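Local coordinates for protein endo-1,4-b-d-mannanase (PDB 1QNR) that catalyses the endo-hydrolysis of beta-1,4-mannosidic linkages in mannans, as a family 5 glycoside hydrolase built on a TIM barrel, at residues G19-G23 with H339-I343; S40-I45 with W308-F312; W71-L75 with Q143-Y147. All blocks are in the same frame, centred on the assembly; numbering follows the deposited sequence. Where two conformers were deposited one is given.

Contact 1. Residues G19-G23 with H339-I343; sequences GYFAG and HVDAI
The C-terminal helix 330-343 packs here against the outside of the first barrel strand, 21-25, in a (beta/alpha)8 barrel of family 5: Ile343, in the helix's last turn, reaches Tyr20 and Ala22, the two residues whose CB atoms face it. The short segments run nearly antiparallel, at 166°, with their axes 9.1 Å apart. Ile343 CD1 does most of the touching. It sits 3.7 Å from Ala22 CB and at the edge of the Tyr20 ring, 3.8 Å from Tyr20 CD1, and the Tyr20 and Ile343 side chains cross at about a right angle. The extended outer arm of Ile343 (chi2 167°) carries CD1 into this corner, while its other branch, CG2, lies 3.8 Å from Tyr20 O. The same CD1 also rests over one face of the His339 imidazole, toward its rim, one turn back in the helix. His339, with CG trans to its own backbone N (chi1 -176°), turns its ring toward the strand, where CD2 comes within 4.1 Å of Ala22 CB. Val340 CG2 closes on the same methyl more loosely, at 4.4 Å. Leu295 of helix 283-295 touches both Tyr20 and Ile343, and Leu50 touches both Ala22 and Val340. No hydrogen bond passes directly between the segments. Instead, the polar ends of Tyr20 and His339 converge: Tyr20 OH and His339 NE2 both bond to Asp303 OD2 of the neighbouring strand 300-309, and Tyr20 OH also bonds to Ser294. The direct contact is van der Waals packing, and the shared Asp303 oxygen would hold the Tyr20 and His339 rings in place against it.

Contact 2. Residues S40-I45 with W308-F312; sequences STFSHI and WGDTF
Polar bonds centre on Asp310 OD2, which accepts from His44 across the contact and from Trp308 within its own segment. His44 ND1 donates over 2.8 Å at 165°, in the imidazole plane and to the syn lone pair of OD2. Trp308 NE1 reaches the same oxygen over 2.9 Å from the anti side, 32° out of the carboxylate plane. Asp310 OD1 takes Thr311 N, and these three bonds together fix the turn of the carboxylate. A water adds a bridge: it donates to Thr41 OG1 and Thr311 O and is 2.7 Å from Ser40 OG. Thr41 OG1, also bonded to Asp37 O, meets the Phe312 ring edge. Among the packing contacts, Ile45 CG1 makes a CH-pi contact over the six-membered ring of Trp308, 3.6 Å from its centroid. CG1 is placed trans to the carbonyl carbon (chi1 -70°), which lays it on this face. His44 CB meets the indole edge, 3.9 Å from Trp308 CZ2, and Thr41 CG2 lies 3.8 Å from Trp308 NE1. His44 also stacks on Tyr327 and touches an attached N-acetylglucosamine. Helix 35-47 thus packs on the C-terminal end of strand 300-309 and the loop leaving it, as outer helices do in (beta/alpha)8 barrels.

Contact 3. Residues W71-L75 with Q143-Y147; sequences WFQKL and QYRKY
Gln73 and Gln143 meet amide to amide, the two side chains coming from opposite directions with their planes 59° apart. Gln143 NE2 donates to Gln73 OE1 over 2.9 Å at 167°; the acceptor lies in the Gln143 amide plane, while the donor stands a little out of the Gln73 carbonyl plane. The Gln73 amide also lies across the root of Tyr147, with OE1 3.4 Å from Tyr147 CB and NE2 3.7 Å from Tyr147 CG. Further along the same ring, Tyr147 OH approaches Phe72, 3.4 Å from Phe72 CD2. At the other end Leu75 CD2 packs 3.6 Å from Gln143 CG. The two glutamines reach each other by different shapes: Gln73 is fully extended as far as CD, whereas Gln143 bends at chi2 (62°), which turns NE2 onto the Gln73 oxygen. Strand 73-74 is the middle of a small mixed sheet, between strands 60-61 and 81-82, and this contact joins that sheet to helix 138-155 of the barrel. Ile82 of strand 81-82 touches Gln73, Gln143 and Tyr147. Beyond this shell, the Gln73 NE2 group donates to Asp60 OD1 and is bonded to Tyr123 OH, which sets which end of its amide presents oxygen to Gln143; Tyr147 OH is hydrogen-bonded to Gly57 O, which fixes the far end of the ring. A leucine at Gln73 would probably leave the Gln143 amide without its buried acceptor and deprive Asp60 and Tyr123 of their shared partner.

Overall arrangement
Contacts 1 and 2 share elements of one barrel: strands 21-25 and 300-309 are neighbours in its sheet, and helix 35-47 follows the first of them, although the two centres stand 19 Å apart. Contact 3 lies apart, 36 Å from contact 1 by centres and across the chain's centre, where a small mixed sheet meets helix 138-155. Its touching residues are all buried; contacts 1 and 2 are only partly so. The chemistry also differs: contact 1 is apolar between its segments, contact 2 couples a carboxylate hub and a water to indole packing, and contact 3 sets one amide-amide hydrogen bond among aromatic and aliphatic packing. Along the chain, the three are nested, with contact 3 innermost.

Contact 1. Residues G19-G23 with H339-I343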
loop_
_atom_site.group_PDB
_atom_site.type_symbol
_atom_site.label_atom_id
_atom_site.label_comp_id
_atom_site.label_asym_id
_atom_site.label_seq_id
_atom_site.Cartn_x
_atom_site.Cartn_y
_atom_site.Cartn_z
ATOM N N GLY A 19 19.091 5.701 2.080
ATOM C CA GLY A 19 18.820 6.748 1.094
ATOM C C GLY A 19 17.402 6.621 0.438
ATOM O O GLY A 19 16.711 5.638 0.687
ATOM N N TYR A 20 17.031 7.645 -0.288
ATOM C CA TYR A 20 15.719 7.699 -0.979
ATOM C C TYR A 20 15.525 6.521 -1.936
ATOM O O TYR A 20 16.476 6.088 -2.596
ATOM C CB TYR A 20 15.714 9.006 -1.796
ATOM C CG TYR A 20 14.299 9.358 -2.327
ATOM C CD1 TYR A 20 13.829 8.904 -3.550
ATOM C CD2 TYR A 20 13.492 10.211 -1.558
ATOM C CE1 TYR A 20 12.549 9.257 -4.035
ATOM C CE2 TYR A 20 12.196 10.574 -2.000
ATOM C CZ TYR A 20 11.745 10.094 -3.216
ATOM O OH TYR A 20 10.488 10.445 -3.714
ATOM N N PHE A 21 14.260 5.998 -2.017
ATOM C CA PHE A 21 13.978 4.890 -2.936
ATOM C C PHE A 21 12.821 5.247 -3.861
ATOM O O PHE A 21 11.905 6.020 -3.512
ATOM C CB PHE A 21 13.624 3.589 -2.171
ATOM C CG PHE A 21 12.233 3.543 -1.555
ATOM C CD1 PHE A 21 11.110 3.143 -2.267
ATOM C CD2 PHE A 21 12.067 3.917 -0.215
ATOM C CE1 PHE A 21 9.828 3.168 -1.680
ATOM C CE2 PHE A 21 10.791 3.917 0.386
ATOM C CZ PHE A 21 9.677 3.499 -0.327
ATOM N N ALA A 22 12.846 4.632 -5.053
ATOM C CA ALA A 22 11.646 4.611 -5.924
ATOM C C ALA A 22 11.076 3.204 -5.938
ATOM O O ALA A 22 11.802 2.200 -5.995
ATOM C CB ALA A 22 11.945 5.062 -7.367
ATOM N N GLY A 23 9.720 3.141 -5.941
ATOM C CA GLY A 23 9.021 1.840 -6.055
ATOM C C GLY A 23 7.754 1.971 -6.941
ATOM O O GLY A 23 7.584 2.996 -7.611
ATOM N N HIS A 339 13.525 8.978 -13.651
ATOM C CA HIS A 339 13.455 9.267 -12.213
ATOM C C HIS A 339 14.439 8.454 -11.431
ATOM O O HIS A 339 15.210 9.034 -10.590
ATOM C CB HIS A 339 12.008 8.927 -11.747
ATOM C CG HIS A 339 11.770 9.272 -10.307
ATOM N ND1 HIS A 339 12.189 10.476 -9.700
ATOM C CD2 HIS A 339 11.094 8.591 -9.334
ATOM C CE1 HIS A 339 11.774 10.486 -8.440
ATOM N NE2 HIS A 339 11.077 9.358 -8.166
ATOM N N VAL A 340 14.613 7.155 -11.722
ATOM C CA VAL A 340 15.686 6.359 -11.098
ATOM C C VAL A 340 17.066 6.979 -11.412
ATOM O O VAL A 340 17.915 7.044 -10.489
ATOM C CB VAL A 340 15.619 4.875 -11.573
ATOM C CG1 VAL A 340 16.856 4.056 -11.124
ATOM C CG2 VAL A 340 14.310 4.258 -10.998
ATOM N N ASP A 341 17.264 7.509 -12.626
ATOM C CA ASP A 341 18.600 8.108 -12.922
ATOM C C ASP A 341 18.815 9.353 -12.098
ATOM O O ASP A 341 19.975 9.602 -11.678
ATOM C CB ASP A 341 18.694 8.348 -14.437
ATOM C CG ASP A 341 18.927 7.123 -15.302
ATOM O OD1 ASP A 341 19.235 6.010 -14.825
ATOM O OD2 ASP A 341 18.719 7.357 -16.529
ATOM N N ALA A 342 17.768 10.133 -11.785
ATOM C CA ALA A 342 17.955 11.369 -10.998
ATOM C C ALA A 342 18.197 11.045 -9.538
ATOM O O ALA A 342 18.863 11.829 -8.813
ATOM C CB ALA A 342 16.698 12.233 -11.114
ATOM N N ILE A 343 17.633 9.922 -9.016
ATOM C CA ILE A 343 17.890 9.532 -7.632
ATOM C C ILE A 343 19.338 9.091 -7.455
ATOM O O ILE A 343 19.969 9.424 -6.449
ATOM C CB ILE A 343 16.909 8.357 -7.269
ATOM C CG1 ILE A 343 15.483 8.907 -7.216
ATOM C CG2 ILE A 343 17.300 7.666 -5.961
ATOM C CD1 ILE A 343 14.406 7.793 -7.182
#

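Contact 2. Residues S40-I45 with W308-F312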
loop_
_atom_site.group_PDB
_atom_site.type_symbol
_atom_site.label_atom_id
_atom_site.label_comp_id
_atom_site.label_asym_id
_atom_site.label_seq_id
_atom_site.Cartn_x
_atom_site.Cartn_y
_atom_site.Cartn_z
ATOM N N SER A 40 8.609 -12.809 -14.648
ATOM C CA SER A 40 8.963 -11.813 -15.669
ATOM C C SER A 40 8.650 -10.398 -15.196
ATOM O O SER A 40 9.422 -9.464 -15.444
ATOM C CB SER A 40 8.304 -12.127 -17.032
ATOM O OG SER A 40 6.889 -12.207 -16.951
ATOM N N THR A 41 7.544 -10.207 -14.489
ATOM C CA THR A 41 7.168 -8.872 -14.008
ATOM C C THR A 41 8.201 -8.361 -12.984
ATOM O O THR A 41 8.678 -7.205 -13.064
ATOM C CB THR A 41 5.767 -8.953 -13.364
ATOM O OG1 THR A 41 4.816 -9.432 -14.368
ATOM C CG2 THR A 41 5.293 -7.565 -12.873
ATOM N N PHE A 42 8.579 -9.220 -12.005
ATOM C CA PHE A 42 9.587 -8.781 -11.015
ATOM C C PHE A 42 10.958 -8.627 -11.644
ATOM O O PHE A 42 11.740 -7.725 -11.192
ATOM C CB PHE A 42 9.577 -9.736 -9.801
ATOM C CG PHE A 42 8.485 -9.464 -8.806
ATOM C CD1 PHE A 42 7.423 -8.577 -9.010
ATOM C CD2 PHE A 42 8.566 -10.101 -7.561
ATOM C CE1 PHE A 42 6.460 -8.306 -8.000
ATOM C CE2 PHE A 42 7.624 -9.857 -6.586
ATOM C CZ PHE A 42 6.562 -8.961 -6.797
ATOM N N SER A 43 11.303 -9.399 -12.679
ATOM C CA SER A 43 12.580 -9.141 -13.383
ATOM C C SER A 43 12.594 -7.737 -13.952
ATOM O O SER A 43 13.546 -6.943 -13.844
ATOM C CB SER A 43 12.815 -10.236 -14.481
ATOM O OG SER A 43 14.072 -9.954 -15.174
ATOM N N HIS A 44 11.496 -7.271 -14.580
ATOM C CA HIS A 44 11.406 -5.933 -15.201
ATOM C C HIS A 44 11.430 -4.800 -14.175
ATOM O O HIS A 44 12.079 -3.759 -14.372
ATOM C CB HIS A 44 10.088 -5.864 -16.007
ATOM C CG HIS A 44 10.003 -6.871 -17.101
ATOM N ND1 HIS A 44 8.775 -7.182 -17.649
ATOM C CD2 HIS A 44 10.913 -7.638 -17.788
ATOM C CE1 HIS A 44 8.899 -8.122 -18.589
ATOM N NE2 HIS A 44 10.196 -8.421 -18.701
ATOM N N ILE A 45 10.695 -5.005 -13.043
ATOM C CA ILE A 45 10.739 -3.960 -11.976
ATOM C C ILE A 45 12.156 -3.854 -11.391
ATOM O O ILE A 45 12.669 -2.728 -11.240
ATOM C CB ILE A 45 9.711 -4.361 -10.870
ATOM C CG1 ILE A 45 8.302 -4.204 -11.415
ATOM C CG2 ILE A 45 9.891 -3.541 -9.581
ATOM C CD1 ILE A 45 7.199 -4.728 -10.456
ATOM N N TRP A 308 2.162 -0.113 -11.990
ATOM C CA TRP A 308 2.844 -0.901 -13.019
ATOM C C TRP A 308 1.891 -1.623 -13.964
ATOM O O TRP A 308 0.884 -2.176 -13.497
ATOM C CB TRP A 308 3.698 -1.990 -12.254
ATOM C CG TRP A 308 4.758 -2.688 -13.101
ATOM C CD1 TRP A 308 4.659 -3.868 -13.749
ATOM C CD2 TRP A 308 6.027 -2.094 -13.446
ATOM N NE1 TRP A 308 5.870 -4.126 -14.432
ATOM C CE2 TRP A 308 6.703 -3.002 -14.295
ATOM C CE3 TRP A 308 6.669 -0.887 -13.054
ATOM C CZ2 TRP A 308 8.009 -2.777 -14.798
ATOM C CZ3 TRP A 308 7.969 -0.661 -13.561
ATOM C CH2 TRP A 308 8.612 -1.608 -14.441
ATOM N N GLY A 309 2.230 -1.624 -15.264
ATOM C CA GLY A 309 1.533 -2.498 -16.250
ATOM C C GLY A 309 2.597 -3.358 -16.957
ATOM O O GLY A 309 3.714 -2.870 -17.145
ATOM N N ASP A 310 2.212 -4.612 -17.210
ATOM C CA ASP A 310 3.208 -5.470 -17.908
ATOM C C ASP A 310 2.469 -6.500 -18.761
ATOM O O ASP A 310 1.214 -6.554 -18.800
ATOM C CB ASP A 310 4.105 -6.181 -16.848
ATOM C CG ASP A 310 5.550 -6.306 -17.334
ATOM O OD1 ASP A 310 5.808 -6.571 -18.554
ATOM O OD2 ASP A 310 6.466 -6.179 -16.459
ATOM N N THR A 311 3.217 -7.283 -19.540
ATOM C CA THR A 311 2.649 -8.304 -20.407
ATOM C C THR A 311 3.425 -9.599 -20.279
ATOM O O THR A 311 4.580 -9.587 -19.716
ATOM C CB THR A 311 2.655 -7.847 -21.900
ATOM O OG1 THR A 311 4.009 -7.770 -22.395
ATOM C CG2 THR A 311 1.947 -6.509 -22.080
ATOM N N PHE A 312 2.833 -10.733 -20.645
ATOM C CA PHE A 312 3.362 -12.054 -20.276
ATOM C C PHE A 312 3.794 -12.866 -21.504
ATOM O O PHE A 312 3.501 -12.530 -22.658
ATOM C CB PHE A 312 2.253 -12.779 -19.492
ATOM C CG PHE A 312 1.706 -11.964 -18.333
ATOM C CD1 PHE A 312 2.590 -11.350 -17.395
ATOM C CD2 PHE A 312 0.343 -11.816 -18.163
ATOM C CE1 PHE A 312 2.053 -10.568 -16.355
ATOM C CE2 PHE A 312 -0.148 -11.069 -17.082
ATOM C CZ PHE A 312 0.700 -10.391 -16.196
HETATM O O HOH W 1 5.858 -9.685 -17.157
#

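Contact 3. Residues W71-L75 with Q143-Y147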
loop_
_atom_site.group_PDB
_atom_site.type_symbol
_atom_site.label_atom_id
_atom_site.label_comp_id
_atom_site.label_asym_id
_atom_site.label_seq_id
_atom_site.Cartn_x
_atom_site.Cartn_y
_atom_site.Cartn_z
ATOM N N TRP A 71 -8.964 -17.082 -4.116
ATOM C CA TRP A 71 -9.598 -16.440 -2.961
ATOM C C TRP A 71 -8.740 -16.639 -1.717
ATOM O O TRP A 71 -8.187 -17.758 -1.590
ATOM C CB TRP A 71 -11.064 -16.952 -2.744
ATOM C CG TRP A 71 -11.193 -18.421 -2.459
ATOM C CD1 TRP A 71 -11.064 -19.428 -3.392
ATOM C CD2 TRP A 71 -11.492 -19.062 -1.209
ATOM N NE1 TRP A 71 -11.291 -20.643 -2.772
ATOM C CE2 TRP A 71 -11.526 -20.467 -1.426
ATOM C CE3 TRP A 71 -11.685 -18.574 0.115
ATOM C CZ2 TRP A 71 -11.788 -21.344 -0.379
ATOM C CZ3 TRP A 71 -11.944 -19.460 1.170
ATOM C CH2 TRP A 71 -11.998 -20.842 0.902
ATOM N N PHE A 72 -8.573 -15.587 -0.852
ATOM C CA PHE A 72 -7.739 -15.790 0.343
ATOM C C PHE A 72 -8.644 -16.026 1.574
ATOM O O PHE A 72 -8.163 -16.696 2.510
ATOM C CB PHE A 72 -6.828 -14.595 0.578
ATOM C CG PHE A 72 -5.741 -14.339 -0.501
ATOM C CD1 PHE A 72 -5.412 -15.303 -1.460
ATOM C CD2 PHE A 72 -5.047 -13.135 -0.507
ATOM C CE1 PHE A 72 -4.411 -15.017 -2.419
ATOM C CE2 PHE A 72 -4.051 -12.839 -1.449
ATOM C CZ PHE A 72 -3.749 -13.813 -2.395
ATOM N N GLN A 73 -9.853 -15.483 1.647
ATOM C CA GLN A 73 -10.697 -15.657 2.855
ATOM C C GLN A 73 -12.177 -15.594 2.455
ATOM O O GLN A 73 -12.555 -14.692 1.662
ATOM C CB GLN A 73 -10.320 -14.504 3.842
ATOM C CG GLN A 73 -11.165 -14.562 5.144
ATOM C CD GLN A 73 -10.742 -13.559 6.172
ATOM O OE1 GLN A 73 -10.589 -13.817 7.389
ATOM N NE2 GLN A 73 -10.561 -12.245 5.807
ATOM N N LYS A 74 -12.985 -16.517 3.056
ATOM C CA LYS A 74 -14.452 -16.495 2.863
ATOM C C LYS A 74 -15.050 -16.056 4.199
ATOM O O LYS A 74 -14.769 -16.661 5.251
ATOM C CB LYS A 74 -14.926 -17.911 2.485
ATOM C CG LYS A 74 -16.487 -17.915 2.491
ATOM C CD LYS A 74 -17.071 -19.280 2.099
ATOM C CE LYS A 74 -18.574 -19.267 2.429
ATOM N NZ LYS A 74 -19.190 -20.640 2.326
ATOM N N LEU A 75 -15.824 -14.981 4.166
ATOM C CA LEU A 75 -16.432 -14.362 5.341
ATOM C C LEU A 75 -17.891 -14.782 5.450
ATOM O O LEU A 75 -18.639 -14.509 4.531
ATOM C CB LEU A 75 -16.283 -12.823 5.271
ATOM C CG LEU A 75 -14.775 -12.412 5.326
ATOM C CD1 LEU A 75 -14.617 -10.970 4.937
ATOM C CD2 LEU A 75 -14.196 -12.717 6.715
ATOM N N GLN A 143 -12.430 -11.716 13.315
ATOM C CA GLN A 143 -12.009 -12.379 12.075
ATOM C C GLN A 143 -10.907 -11.624 11.350
ATOM O O GLN A 143 -9.937 -12.304 10.887
ATOM C CB GLN A 143 -13.226 -12.656 11.149
ATOM C CG GLN A 143 -12.865 -13.537 9.966
ATOM C CD GLN A 143 -12.382 -14.927 10.312
ATOM O OE1 GLN A 143 -12.843 -15.531 11.307
ATOM N NE2 GLN A 143 -11.460 -15.532 9.544
ATOM N N TYR A 144 -10.943 -10.304 11.265
ATOM C CA TYR A 144 -9.840 -9.509 10.662
ATOM C C TYR A 144 -8.528 -9.843 11.370
ATOM O O TYR A 144 -7.472 -10.029 10.688
ATOM C CB TYR A 144 -10.164 -8.013 10.724
ATOM C CG TYR A 144 -9.023 -7.064 10.395
ATOM C CD1 TYR A 144 -8.582 -6.848 9.067
ATOM C CD2 TYR A 144 -8.426 -6.311 11.417
ATOM C CE1 TYR A 144 -7.518 -5.975 8.806
ATOM C CE2 TYR A 144 -7.388 -5.399 11.150
ATOM C CZ TYR A 144 -6.922 -5.272 9.835
ATOM O OH TYR A 144 -5.879 -4.351 9.651
ATOM N N ARG A 145 -8.530 -9.875 12.722
ATOM C CA ARG A 145 -7.255 -10.185 13.408
ATOM C C ARG A 145 -6.822 -11.645 13.191
ATOM O O ARG A 145 -5.592 -11.919 13.117
ATOM C CB ARG A 145 -7.331 -9.886 14.941
ATOM C CG ARG A 145 -7.621 -8.391 15.193
ATOM C CD ARG A 145 -7.652 -8.193 16.738
ATOM N NE ARG A 145 -7.433 -6.798 17.006
ATOM C CZ ARG A 145 -6.758 -6.184 17.945
ATOM N NH1 ARG A 145 -6.856 -4.848 17.843
ATOM N NH2 ARG A 145 -6.040 -6.839 18.913
ATOM N N LYS A 146 -7.763 -12.578 13.026
ATOM C CA LYS A 146 -7.366 -13.965 12.699
ATOM C C LYS A 146 -6.720 -13.980 11.311
ATOM O O LYS A 146 -5.715 -14.700 11.099
ATOM C CB LYS A 146 -8.593 -14.901 12.693
ATOM C CG LYS A 146 -9.126 -15.319 14.047
ATOM C CD LYS A 146 -10.254 -16.369 13.873
ATOM C CE LYS A 146 -9.731 -17.684 13.380
ATOM N NZ LYS A 146 -10.612 -18.851 13.728
ATOM N N TYR A 147 -7.218 -13.162 10.368
ATOM C CA TYR A 147 -6.575 -13.108 9.014
ATOM C C TYR A 147 -5.236 -12.419 9.053
ATOM O O TYR A 147 -4.269 -12.951 8.464
ATOM C CB TYR A 147 -7.582 -12.341 8.044
ATOM C CG TYR A 147 -7.007 -12.374 6.632
ATOM C CD1 TYR A 147 -6.980 -13.608 5.937
ATOM C CD2 TYR A 147 -6.480 -11.236 6.032
ATOM C CE1 TYR A 147 -6.407 -13.693 4.676
ATOM C CE2 TYR A 147 -5.904 -11.322 4.751
ATOM C CZ TYR A 147 -5.827 -12.542 4.136
ATOM O OH TYR A 147 -5.220 -12.645 2.848
#